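Local coordinates for terminal oxygenase component of carbazole 1,9a-dioxygenase (Nocardioides aromaticivorans, PDB 3GCF), which acts as the terminal oxygenase of a Rieske nonheme iron system that dioxygenates carbazole, probably passing electrons from its [2Fe-2S] cluster to a mononuclear iron, at residues 322-325 / 326-330; 364-367 / 368-372. All coordinates share one frame; numbering follows the deposited sequence.

Overall arrangement
The two contacts illustrate how neighbouring turns of one helix can be tied together by quite different chemistry. Contact 1 lies near the end of helix 311-331 and contact 2 at the start of helix 364-376; their centres are 31 Å apart, they do not touch, and both belong to the ring-hydroxylase part of the chain. Contact 1 keeps its charged cluster and bridging waters on the surface, where the helix widens, and buries W325, A329 and L330. Contact 2 follows regular helical hydrogen bonding and buries even its arginine, among acidic partners. Each has one inner side chain, L330 or I366, about 11 Å from the iron, outside its ligand set.

Contact 1. Residues 322-325 / 326-330; sequences EERW and RDDAL
E322 and R326 run alongside each other in the same direction near the end of helix 311-331, and with D327 they build a salt-bridge network on a wider, pi-type turn. The guanidinium grips E322 end-on: R326 NH1 bonds to E322 OE1 at 2.9 Å and R326 NH2 to E322 OE2 at 3.2 Å. With the two planes 71° apart, both oxygens are approached from above the carboxylate plane. A bend at chi3 (61°) of R326 brings the group round to D327, where R326 NE meets D327 OD1 at 2.9 Å within the guanidinium plane and R326 NH2 adds a second bond to D327 OD2. NH2 thus serves both acids, and four bonds restrain the group's rotation. Replacing R326 by an alanine removes all four and would probably leave the neighbouring carboxylates of E322 and D327 without their shared positive mate. Beside this network the wider turn admits water: one links E322 O to D327 N, another E322 O to D327 OD2.

On another side of the helix the D328 carboxylate lies across the R324 chain. The aliphatic part of the arginine touches, R324 CG lying 3.4 Å from D328 OD2, while the charged ends stay beyond salt-bridge range and R324 NH2 makes a weak hydrogen bond to N202 OD1. R324, D328 and A329 pack on W198, joining this helix to helix 197-201; L330 lies about 9 Å by side chain from the iron ligand D337. The buried W325 indole, lying against strand 298-307 and bonded through NE1 to E320, carries R324 CD over one face near its rim. Two donors share its backbone oxygen: L330 N reaches W325 O in the carbonyl plane at 3.2 Å, and A329 N meets W325 O from above that plane at 3.0 Å.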
loop_
_atom_site.group_PDB
_atom_site.type_symbol
_atom_site.label_atom_id
_atom_site.label_comp_id
_atom_site.label_asym_id
_atom_site.label_seq_id
_atom_site.Cartn_x
_atom_site.Cartn_y
_atom_site.Cartn_z
ATOM N N GLU A 322 -15.730 -16.833 29.709
ATOM C CA GLU A 322 -15.246 -17.758 28.683
ATOM C C GLU A 322 -16.363 -18.435 27.890
ATOM O O GLU A 322 -16.271 -18.591 26.676
ATOM C CB GLU A 322 -14.375 -18.827 29.344
ATOM C CG GLU A 322 -13.996 -20.015 28.458
ATOM C CD GLU A 322 -13.110 -19.628 27.294
ATOM O OE1 GLU A 322 -12.152 -18.851 27.501
ATOM O OE2 GLU A 322 -13.363 -20.111 26.168
ATOM N N GLU A 323 -17.423 -18.826 28.585
ATOM C CA GLU A 323 -18.540 -19.518 27.962
ATOM C C GLU A 323 -19.628 -18.622 27.390
ATOM O O GLU A 323 -20.408 -19.072 26.548
ATOM C CB GLU A 323 -19.199 -20.467 28.978
ATOM C CG GLU A 323 -18.246 -21.441 29.652
ATOM C CD GLU A 323 -18.955 -22.380 30.608
ATOM O OE1 GLU A 323 -20.088 -22.066 31.031
ATOM O OE2 GLU A 323 -18.378 -23.429 30.947
ATOM N N ARG A 324 -19.690 -17.368 27.829
ATOM C CA ARG A 324 -20.762 -16.497 27.370
ATOM C C ARG A 324 -20.466 -15.023 27.069
ATOM O O ARG A 324 -20.553 -14.585 25.920
ATOM C CB ARG A 324 -21.914 -16.572 28.387
ATOM C CG ARG A 324 -23.204 -15.931 27.909
ATOM C CD ARG A 324 -24.295 -15.949 28.969
ATOM N NE ARG A 324 -25.546 -15.428 28.422
ATOM C CZ ARG A 324 -26.528 -14.906 29.150
ATOM N NH1 ARG A 324 -26.416 -14.827 30.471
ATOM N NH2 ARG A 324 -27.626 -14.457 28.552
ATOM N N TRP A 325 -20.147 -14.255 28.106
ATOM C CA TRP A 325 -19.908 -12.822 27.953
ATOM C C TRP A 325 -18.970 -12.411 26.811
ATOM O O TRP A 325 -19.311 -11.555 25.993
ATOM C CB TRP A 325 -19.373 -12.234 29.263
ATOM C CG TRP A 325 -20.200 -12.520 30.505
ATOM C CD1 TRP A 325 -19.723 -12.936 31.716
ATOM C CD2 TRP A 325 -21.621 -12.378 30.665
ATOM N NE1 TRP A 325 -20.752 -13.063 32.618
ATOM C CE2 TRP A 325 -21.928 -12.727 32.002
ATOM C CE3 TRP A 325 -22.663 -11.989 29.814
ATOM C CZ2 TRP A 325 -23.237 -12.701 32.507
ATOM C CZ3 TRP A 325 -23.965 -11.962 30.315
ATOM C CH2 TRP A 325 -24.239 -12.317 31.650
ATOM N N ARG A 326 -17.794 -13.020 26.748
ATOM C CA ARG A 326 -16.826 -12.651 25.726
ATOM C C ARG A 326 -17.294 -12.772 24.285
ATOM O O ARG A 326 -17.294 -11.790 23.542
ATOM C CB ARG A 326 -15.532 -13.455 25.887
ATOM C CG ARG A 326 -14.395 -12.946 24.995
ATOM C CD ARG A 326 -13.237 -13.929 24.970
ATOM N NE ARG A 326 -13.668 -15.210 24.429
ATOM C CZ ARG A 326 -13.267 -16.389 24.888
ATOM N NH1 ARG A 326 -12.415 -16.452 25.900
ATOM N NH2 ARG A 326 -13.737 -17.505 24.346
ATOM N N ASP A 327 -17.691 -13.971 23.880
ATOM C CA ASP A 327 -18.109 -14.162 22.504
ATOM C C ASP A 327 -19.527 -13.717 22.181
ATOM O O ASP A 327 -19.770 -13.199 21.092
ATOM C CB ASP A 327 -17.885 -15.624 22.096
ATOM C CG ASP A 327 -16.429 -16.041 22.248
ATOM O OD1 ASP A 327 -15.555 -15.143 22.217
ATOM O OD2 ASP A 327 -16.150 -17.248 22.394
ATOM N N ASP A 328 -20.456 -13.894 23.118
ATOM C CA ASP A 328 -21.844 -13.494 22.878
ATOM C C ASP A 328 -22.042 -11.983 22.922
ATOM O O ASP A 328 -22.902 -11.448 22.224
ATOM C CB ASP A 328 -22.791 -14.143 23.894
ATOM C CG ASP A 328 -22.951 -15.641 23.683
ATOM O OD1 ASP A 328 -22.493 -16.154 22.637
ATOM O OD2 ASP A 328 -23.547 -16.303 24.566
ATOM N N ALA A 329 -21.249 -11.289 23.735
ATOM C CA ALA A 329 -21.396 -9.841 23.838
ATOM C C ALA A 329 -20.209 -9.032 23.312
ATOM O O ALA A 329 -20.366 -8.239 22.388
ATOM C CB ALA A 329 -21.689 -9.454 25.285
ATOM N N LEU A 330 -19.023 -9.223 23.886
ATOM C CA LEU A 330 -17.872 -8.446 23.434
ATOM C C LEU A 330 -17.669 -8.585 21.924
ATOM O O LEU A 330 -17.161 -7.674 21.277
ATOM C CB LEU A 330 -16.611 -8.826 24.228
ATOM C CG LEU A 330 -16.747 -8.597 25.748
ATOM C CD1 LEU A 330 -15.374 -8.688 26.406
ATOM C CD2 LEU A 330 -17.361 -7.221 26.034
HETATM O O HOH W 1 -16.961 -19.332 23.881
HETATM O O HOH W 2 -17.746 -16.410 25.400
HETATM O O HOH W 3 -20.307 -17.717 24.336
#

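Contact 2. Residues 364-367 / 368-372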
loop_
_atom_site.group_PDB
_atom_site.type_symbol
_atom_site.label_atom_id
_atom_site.label_comp_id
_atom_site.label_asym_id
_atom_site.label_seq_id
_atom_site.Cartn_x
_atom_site.Cartn_y
_atom_site.Cartn_z
ATOM N N MET A 364 -24.694 16.334 21.435
ATOM C CA MET A 364 -24.191 17.306 22.396
ATOM C C MET A 364 -23.321 16.679 23.478
ATOM O O MET A 364 -22.420 17.333 24.001
ATOM C CB MET A 364 -25.343 18.082 23.041
ATOM C CG MET A 364 -26.034 19.037 22.078
ATOM S SD MET A 364 -24.853 20.148 21.246
ATOM C CE MET A 364 -24.856 19.483 19.530
ATOM N N CYS A 365 -23.577 15.422 23.829
ATOM C CA CYS A 365 -22.748 14.804 24.851
ATOM C C CYS A 365 -21.333 14.647 24.292
ATOM O O CYS A 365 -20.352 14.770 25.023
ATOM C CB CYS A 365 -23.319 13.451 25.308
ATOM S SG CYS A 365 -23.417 12.125 24.082
ATOM N N ILE A 366 -21.229 14.406 22.989
ATOM C CA ILE A 366 -19.923 14.263 22.358
ATOM C C ILE A 366 -19.252 15.635 22.285
ATOM O O ILE A 366 -18.039 15.752 22.456
ATOM C CB ILE A 366 -20.053 13.655 20.942
ATOM C CG1 ILE A 366 -20.462 12.184 21.062
ATOM C CG2 ILE A 366 -18.732 13.789 20.178
ATOM C CD1 ILE A 366 -20.793 11.529 19.741
ATOM N N VAL A 367 -20.046 16.672 22.041
ATOM C CA VAL A 367 -19.512 18.026 21.976
ATOM C C VAL A 367 -18.949 18.433 23.337
ATOM O O VAL A 367 -17.903 19.074 23.412
ATOM C CB VAL A 367 -20.591 19.047 21.556
ATOM C CG1 VAL A 367 -20.057 20.472 21.717
ATOM C CG2 VAL A 367 -21.001 18.797 20.116
ATOM N N LYS A 368 -19.643 18.064 24.409
ATOM C CA LYS A 368 -19.176 18.395 25.754
ATOM C C LYS A 368 -17.875 17.661 26.034
ATOM O O LYS A 368 -16.978 18.200 26.681
ATOM C CB LYS A 368 -20.216 18.007 26.809
ATOM C CG LYS A 368 -21.469 18.857 26.785
ATOM C CD LYS A 368 -22.440 18.422 27.864
ATOM C CE LYS A 368 -23.785 19.111 27.691
ATOM N NZ LYS A 368 -23.634 20.583 27.740
ATOM N N TRP A 369 -17.783 16.425 25.547
ATOM C CA TRP A 369 -16.582 15.616 25.726
ATOM C C TRP A 369 -15.395 16.223 24.977
ATOM O O TRP A 369 -14.288 16.282 25.506
ATOM C CB TRP A 369 -16.834 14.169 25.255
ATOM C CG TRP A 369 -15.641 13.508 24.606
ATOM C CD1 TRP A 369 -15.457 13.286 23.269
ATOM C CD2 TRP A 369 -14.445 13.052 25.255
ATOM N NE1 TRP A 369 -14.221 12.727 23.045
ATOM C CE2 TRP A 369 -13.577 12.575 24.246
ATOM C CE3 TRP A 369 -14.019 13.007 26.590
ATOM C CZ2 TRP A 369 -12.304 12.058 24.529
ATOM C CZ3 TRP A 369 -12.748 12.493 26.872
ATOM C CH2 TRP A 369 -11.909 12.028 25.844
ATOM N N ARG A 370 -15.623 16.673 23.749
ATOM C CA ARG A 370 -14.549 17.269 22.959
ATOM C C ARG A 370 -14.029 18.522 23.642
ATOM O O ARG A 370 -12.823 18.753 23.704
ATOM C CB ARG A 370 -15.044 17.641 21.564
ATOM C CG ARG A 370 -15.433 16.462 20.701
ATOM C CD ARG A 370 -15.965 16.947 19.367
ATOM N NE ARG A 370 -16.246 15.846 18.454
ATOM C CZ ARG A 370 -16.869 15.992 17.289
ATOM N NH1 ARG A 370 -17.276 17.192 16.904
ATOM N NH2 ARG A 370 -17.077 14.943 16.507
ATOM N N THR A 371 -14.960 19.326 24.146
ATOM C CA THR A 371 -14.643 20.573 24.826
ATOM C C THR A 371 -13.828 20.320 26.086
ATOM O O THR A 371 -12.793 20.948 26.305
ATOM C CB THR A 371 -15.930 21.315 25.206
ATOM O OG1 THR A 371 -16.669 21.602 24.019
ATOM C CG2 THR A 371 -15.614 22.618 25.932
ATOM N N LEU A 372 -14.299 19.393 26.908
ATOM C CA LEU A 372 -13.607 19.059 28.143
ATOM C C LEU A 372 -12.215 18.490 27.862
ATOM O O LEU A 372 -11.259 18.797 28.571
ATOM C CB LEU A 372 -14.424 18.044 28.939
ATOM C CG LEU A 372 -13.794 17.569 30.249
ATOM C CD1 LEU A 372 -13.814 18.703 31.273
ATOM C CD2 LEU A 372 -14.559 16.362 30.770
#
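I366 and R370, one turn apart at the start of helix 364-376, form the close-packed inner side of this contact. The methyl I366 CG2 rests 3.7 Å from R370 NE, and R370 CG sits 3.2 Å from I366 O. From there the arginine runs extended to two acids, with NE paired to E182 and NH1 to E357. W369 brings the edge of its ring to the same carbonyl, its CD1 lying 3.7 Å from I366 O, while NE1 bonds to the hydroxyl of Y24. T371 is held as well: with OG1 beside its own backbone N (chi1 -60°), it ties its hydroxyl back to V367 O over 2.9 Å, and T371 N reaches that oxygen from the opposite face of its plane. W21 packs over both V367 and T371.

Within the helix, the M364 and K368 side is looser. The tip of M364 leads away, and K368 lays the root of its chain on the preceding turn, K368 CG being 3.3 Å from M364 O, before its amine turns off. Strands 218-221 and 228-231 lie alongside, M218 touching both side chains.

R78 of the second subunit, a residue of its Rieske site, packs on I366 and R370, placing this helix at a subunit interface, consistent with electron transfer between subunits in this family. E182 and E357 are likely to balance the buried charge of R370.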